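Local coordinates for protein TssK C (Escherichia coli, PDB 5M2Y) that is a baseplate component of the type VI secretion system, and its C-terminal domain, the part present here, probably binds the membrane complex, at residues K11-E16 with T110-A115; V34-P39 with G118-E123. One frame throughout, in Å; residues are numbered along the deposited sequence.

Contact 1: residues K11-E16 with T110-A115; sequences KGVMWE and TFYTPA
W15 and F111 form a hydrogen-bonded antiparallel pair: W15 N donates to F111 O at 2.8 Å and F111 N to W15 O. M14 with Y112 and E16 with T110 are the non-hydrogen-bonded pairs flanking it, and the short strand axes approach to 4.6 Å. Beyond the last bridge, T113 N reaches V13 O, inside the type II' turn K11-M14 that joins strand 3-11 to strand 14-18, at 2.9 Å in a nearly straight bond (170°). On one face the W15 indole lies against strands 3-11 and 121-128. Its NE1 donates within the ring plane to T113 OG1 at 2.9 Å. That hydroxyl stands between the backbone N and the carbonyl carbon of T113 (chi1 57°), and a water bridges it to G12 O. The other face carries M14, Y112, T110 and E16. A bend at chi2 (-56°) places M14 SD 3.7 Å from Y112 CB. SD also stands at the edge of the Y112 ring, 5.3 Å from its centroid, a Met-aromatic contact, while V13 CG2 meets the same ring in its plane through CE1 at 3.6 Å. E16 runs alongside T110, its CG beside T110 CG2, and salt-bridges R108. The indole N-H is satisfied by a threonine itself tied to the turn through water, which probably helps to hold the indole's rotation and couples the hairpin to the end of strand 108-112.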
loop_
_atom_site.group_PDB
_atom_site.type_symbol
_atom_site.label_atom_id
_atom_site.label_comp_id
_atom_site.label_asym_id
_atom_site.label_seq_id
_atom_site.Cartn_x
_atom_site.Cartn_y
_atom_site.Cartn_z
ATOM N N LYS A 11 -11.089 -5.782 5.663
ATOM C CA LYS A 11 -11.887 -6.990 5.810
ATOM C C LYS A 11 -10.971 -7.984 6.511
ATOM O O LYS A 11 -10.273 -8.755 5.865
ATOM C CB LYS A 11 -12.376 -7.486 4.439
ATOM N N GLY A 12 -10.931 -7.881 7.838
ATOM C CA GLY A 12 -10.069 -8.688 8.691
ATOM C C GLY A 12 -8.619 -8.303 8.495
ATOM O O GLY A 12 -8.237 -7.171 8.768
ATOM N N VAL A 13 -7.833 -9.243 7.966
ATOM C CA VAL A 13 -6.413 -9.074 7.668
ATOM C C VAL A 13 -6.151 -8.437 6.289
ATOM O O VAL A 13 -5.011 -8.080 6.002
ATOM C CB VAL A 13 -5.591 -10.385 7.844
ATOM C CG1 VAL A 13 -5.527 -10.805 9.309
ATOM C CG2 VAL A 13 -6.119 -11.509 6.971
ATOM N N MET A 14 -7.187 -8.312 5.443
ATOM C CA MET A 14 -7.034 -7.742 4.105
ATOM C C MET A 14 -7.518 -6.310 3.982
ATOM O O MET A 14 -8.533 -5.943 4.566
ATOM C CB MET A 14 -7.727 -8.605 3.042
ATOM C CG MET A 14 -7.192 -10.026 2.926
ATOM S SD MET A 14 -5.414 -10.143 2.607
ATOM C CE MET A 14 -5.246 -9.357 1.001
ATOM N N TRP A 15 -6.774 -5.501 3.226
ATOM C CA TRP A 15 -7.113 -4.112 2.938
ATOM C C TRP A 15 -7.243 -3.997 1.438
ATOM O O TRP A 15 -6.342 -4.419 0.722
ATOM C CB TRP A 15 -6.018 -3.176 3.433
ATOM C CG TRP A 15 -5.808 -3.212 4.921
ATOM C CD1 TRP A 15 -5.069 -4.111 5.636
ATOM C CD2 TRP A 15 -6.284 -2.257 5.870
ATOM N NE1 TRP A 15 -5.099 -3.809 6.972
ATOM C CE2 TRP A 15 -5.829 -2.666 7.147
ATOM C CE3 TRP A 15 -7.054 -1.096 5.769
ATOM C CZ2 TRP A 15 -6.101 -1.943 8.301
ATOM C CZ3 TRP A 15 -7.346 -0.391 6.916
ATOM C CH2 TRP A 15 -6.871 -0.813 8.168
ATOM N N GLU A 16 -8.363 -3.466 0.950
ATOM C CA GLU A 16 -8.568 -3.346 -0.497
ATOM C C GLU A 16 -8.861 -1.921 -0.899
ATOM O O GLU A 16 -9.684 -1.270 -0.277
ATOM C CB GLU A 16 -9.684 -4.298 -0.966
ATOM C CG GLU A 16 -9.864 -4.339 -2.469
ATOM C CD GLU A 16 -10.769 -5.454 -2.981
ATOM O OE1 GLU A 16 -10.838 -6.533 -2.358
ATOM O OE2 GLU A 16 -11.354 -5.255 -4.063
ATOM N N THR A 110 -4.600 -4.865 -3.116
ATOM C CA THR A 110 -4.906 -5.488 -1.832
ATOM C C THR A 110 -3.641 -5.638 -1.019
ATOM O O THR A 110 -2.568 -5.833 -1.581
ATOM C CB THR A 110 -5.589 -6.856 -1.978
ATOM O OG1 THR A 110 -4.678 -7.786 -2.527
ATOM C CG2 THR A 110 -6.858 -6.821 -2.817
ATOM N N PHE A 111 -3.775 -5.532 0.304
ATOM C CA PHE A 111 -2.653 -5.691 1.223
ATOM C C PHE A 111 -3.053 -6.558 2.378
ATOM O O PHE A 111 -4.129 -6.399 2.943
ATOM C CB PHE A 111 -2.149 -4.337 1.753
ATOM C CG PHE A 111 -1.799 -3.354 0.671
ATOM C CD1 PHE A 111 -0.530 -3.335 0.111
ATOM C CD2 PHE A 111 -2.746 -2.454 0.202
ATOM C CE1 PHE A 111 -0.222 -2.432 -0.906
ATOM C CE2 PHE A 111 -2.440 -1.554 -0.807
ATOM C CZ PHE A 111 -1.179 -1.540 -1.353
ATOM N N TYR A 112 -2.169 -7.474 2.719
ATOM C CA TYR A 112 -2.345 -8.362 3.840
ATOM C C TYR A 112 -1.526 -7.805 4.979
ATOM O O TYR A 112 -0.344 -7.510 4.808
ATOM C CB TYR A 112 -1.870 -9.783 3.482
ATOM C CG TYR A 112 -1.645 -10.680 4.677
ATOM C CD1 TYR A 112 -2.711 -11.081 5.476
ATOM C CD2 TYR A 112 -0.379 -11.140 4.994
ATOM C CE1 TYR A 112 -2.515 -11.904 6.575
ATOM C CE2 TYR A 112 -0.171 -11.975 6.087
ATOM C CZ TYR A 112 -1.245 -12.348 6.876
ATOM O OH TYR A 112 -1.076 -13.202 7.937
ATOM N N THR A 113 -2.163 -7.674 6.140
ATOM C CA THR A 113 -1.484 -7.238 7.351
ATOM C C THR A 113 -1.752 -8.311 8.397
ATOM O O THR A 113 -2.900 -8.459 8.804
ATOM C CB THR A 113 -1.942 -5.846 7.797
ATOM O OG1 THR A 113 -3.350 -5.834 7.998
ATOM C CG2 THR A 113 -1.537 -4.743 6.820
ATOM N N PRO A 114 -0.731 -9.097 8.815
ATOM C CA PRO A 114 -0.975 -10.148 9.816
ATOM C C PRO A 114 -1.345 -9.569 11.166
ATOM O O PRO A 114 -1.013 -8.421 11.444
ATOM C CB PRO A 114 0.366 -10.892 9.882
ATOM C CG PRO A 114 1.367 -9.903 9.433
ATOM C CD PRO A 114 0.689 -9.065 8.412
ATOM N N ALA A 115 -2.015 -10.377 12.006
ATOM C CA ALA A 115 -2.440 -9.994 13.351
ATOM C C ALA A 115 -1.275 -9.621 14.278
ATOM O O ALA A 115 -1.478 -8.874 15.229
ATOM C CB ALA A 115 -3.268 -11.092 13.968
HETATM O O HOH W 1 -5.776 -5.848 9.464
#

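Contact 2: residues V34-P39 with G118-E123; sequences VRSSMP and GDVKLE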
loop_
_atom_site.group_PDB
_atom_site.type_symbol
_atom_site.label_atom_id
_atom_site.label_comp_id
_atom_site.label_asym_id
_atom_site.label_seq_id
_atom_site.Cartn_x
_atom_site.Cartn_y
_atom_site.Cartn_z
ATOM N N VAL A 34 1.087 4.136 7.939
ATOM C CA VAL A 34 0.741 3.072 8.882
ATOM C C VAL A 34 0.798 3.511 10.337
ATOM O O VAL A 34 1.766 4.125 10.761
ATOM C CB VAL A 34 1.669 1.836 8.666
ATOM C CG1 VAL A 34 1.195 0.618 9.454
ATOM C CG2 VAL A 34 1.831 1.500 7.185
ATOM N N ARG A 35 -0.246 3.164 11.081
ATOM C CA ARG A 35 -0.294 3.374 12.517
ATOM C C ARG A 35 -0.588 2.027 13.123
ATOM O O ARG A 35 -1.301 1.205 12.541
ATOM C CB ARG A 35 -1.290 4.450 12.956
ATOM C CG ARG A 35 -2.703 4.269 12.472
ATOM C CD ARG A 35 -3.507 5.537 12.701
ATOM N NE ARG A 35 -3.108 6.617 11.797
ATOM C CZ ARG A 35 -3.664 6.837 10.607
ATOM N NH1 ARG A 35 -4.636 6.054 10.168
ATOM N NH2 ARG A 35 -3.246 7.842 9.857
ATOM N N SER A 36 0.030 1.781 14.259
ATOM C CA SER A 36 -0.112 0.514 14.930
ATOM C C SER A 36 0.141 0.621 16.427
ATOM O O SER A 36 0.719 1.597 16.880
ATOM C CB SER A 36 0.847 -0.487 14.312
ATOM O OG SER A 36 0.416 -1.763 14.711
ATOM N N SER A 37 -0.291 -0.396 17.191
ATOM C CA SER A 37 -0.044 -0.500 18.630
ATOM C C SER A 37 1.409 -0.979 18.843
ATOM O O SER A 37 1.935 -0.900 19.945
ATOM C CB SER A 37 -1.048 -1.450 19.278
ATOM O OG SER A 37 -1.071 -2.703 18.616
ATOM N N MET A 38 2.054 -1.461 17.766
ATOM C CA MET A 38 3.449 -1.908 17.738
ATOM C C MET A 38 4.357 -0.674 17.853
ATOM O O MET A 38 4.065 0.343 17.217
ATOM C CB MET A 38 3.723 -2.613 16.398
ATOM C CG MET A 38 5.079 -3.239 16.257
ATOM S SD MET A 38 5.261 -3.983 14.644
ATOM C CE MET A 38 6.544 -5.013 14.934
ATOM N N PRO A 39 5.460 -0.741 18.629
ATOM C CA PRO A 39 6.367 0.417 18.724
ATOM C C PRO A 39 6.848 0.871 17.336
ATOM O O PRO A 39 7.105 0.036 16.474
ATOM C CB PRO A 39 7.529 -0.115 19.561
ATOM C CG PRO A 39 6.946 -1.238 20.352
ATOM C CD PRO A 39 5.924 -1.862 19.471
ATOM N N GLY A 118 -0.536 -6.063 15.199
ATOM C CA GLY A 118 -1.396 -5.466 16.203
ATOM C C GLY A 118 -2.586 -4.761 15.608
ATOM O O GLY A 118 -3.034 -5.107 14.521
ATOM N N ASP A 119 -3.032 -3.712 16.307
ATOM C CA ASP A 119 -4.161 -2.891 15.899
ATOM C C ASP A 119 -3.692 -1.955 14.774
ATOM O O ASP A 119 -3.591 -0.749 14.978
ATOM C CB ASP A 119 -4.701 -2.105 17.109
ATOM C CG ASP A 119 -6.151 -1.694 16.981
ATOM O OD1 ASP A 119 -6.581 -1.357 15.858
ATOM O OD2 ASP A 119 -6.852 -1.680 18.013
ATOM N N VAL A 120 -3.479 -2.510 13.565
ATOM C CA VAL A 120 -2.943 -1.758 12.429
ATOM C C VAL A 120 -4.024 -0.980 11.638
ATOM O O VAL A 120 -5.157 -1.434 11.468
ATOM C CB VAL A 120 -2.070 -2.674 11.524
ATOM C CG1 VAL A 120 -2.924 -3.687 10.778
ATOM C CG2 VAL A 120 -1.185 -1.866 10.564
ATOM N N LYS A 121 -3.649 0.221 11.193
ATOM C CA LYS A 121 -4.471 1.052 10.324
ATOM C C LYS A 121 -3.595 1.558 9.188
ATOM O O LYS A 121 -2.499 2.061 9.413
ATOM C CB LYS A 121 -5.237 2.163 11.076
ATOM C CG LYS A 121 -6.012 3.192 10.231
ATOM C CD LYS A 121 -6.986 2.622 9.215
ATOM C CE LYS A 121 -7.389 3.679 8.222
ATOM N NZ LYS A 121 -7.928 3.119 6.959
ATOM N N LEU A 122 -4.085 1.352 7.968
ATOM C CA LEU A 122 -3.416 1.717 6.719
ATOM C C LEU A 122 -4.162 2.792 5.948
ATOM O O LEU A 122 -5.381 2.752 5.853
ATOM C CB LEU A 122 -3.352 0.495 5.802
ATOM C CG LEU A 122 -2.238 -0.525 5.931
ATOM C CD1 LEU A 122 -2.050 -1.074 7.317
ATOM C CD2 LEU A 122 -2.370 -1.587 4.834
ATOM N N GLU A 123 -3.412 3.684 5.320
ATOM C CA GLU A 123 -3.944 4.682 4.403
ATOM C C GLU A 123 -3.035 4.660 3.169
ATOM O O GLU A 123 -1.819 4.539 3.323
ATOM C CB GLU A 123 -4.045 6.066 5.043
ATOM C CG GLU A 123 -5.120 6.138 6.114
ATOM C CD GLU A 123 -5.439 7.534 6.640
ATOM O OE1 GLU A 123 -4.604 8.442 6.482
ATOM O OE2 GLU A 123 -6.532 7.704 7.221
#
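The R35 guanidinium presents an edge to E123, whose CD lies in its plane; the carboxylate is turned almost perpendicular to it (87°), and the salt bridge from NH2 to E123 OE1 is long at 3.7 Å. K121 CG comes to the same group near its plane, 3.2 Å from R35 NH1. With chi1 at 54°, R35 CG sits between its backbone N and carbonyl carbon, and the bend at chi3 brings the guanidinium along K121, the two side chains running the same way; R35 NE is held by N88. K121 NZ turns from R35 and donates to L122 O at 2.8 Å, which probably eases the like charges. Beneath these groups, strands 28-35 and 121-128 are antiparallel neighbours within the domain's large sheet, R35 and K121 forming a hydrogen-bonded pair through R35 N to K121 O (3.0 Å) and K121 N to R35 O. V34 and L122, the adjacent non-hydrogen-bonded pair, point to the opposite face, where V34 CG1 meets L122 CD1 at 4.2 Å and V34 also packs on L43 and F47 of helix 40-50. Past the strand ends the chains stay together: S37 OG accepts the N-H of D119, centre of an inverse gamma turn, at 3.2 Å from D119 N. G118 lies close to that hydroxyl, its CA 3.7 Å from S37 OG, and S36 OG weakly receives M38 N just ahead of the helix.

From the N terminus, strand 3-11 turns into strand 14-18, which contact 1 joins to strand 108-112, closing a loop of 93 residues that takes in both helices. Strand 28-35 leaves from within that loop and pairs in contact 2 with strand 121-128, which lies beyond it; the segments therefore alternate and the two closures cross. Both contacts belong to one antiparallel sheet, in which strand 3-11 lies between 14-18 and 121-128. They also touch directly: the W15 indole lies against the chain at V120-L122, its CH2 being 3.5 Å from L122 N. Together they tie the second and third strands to the last two.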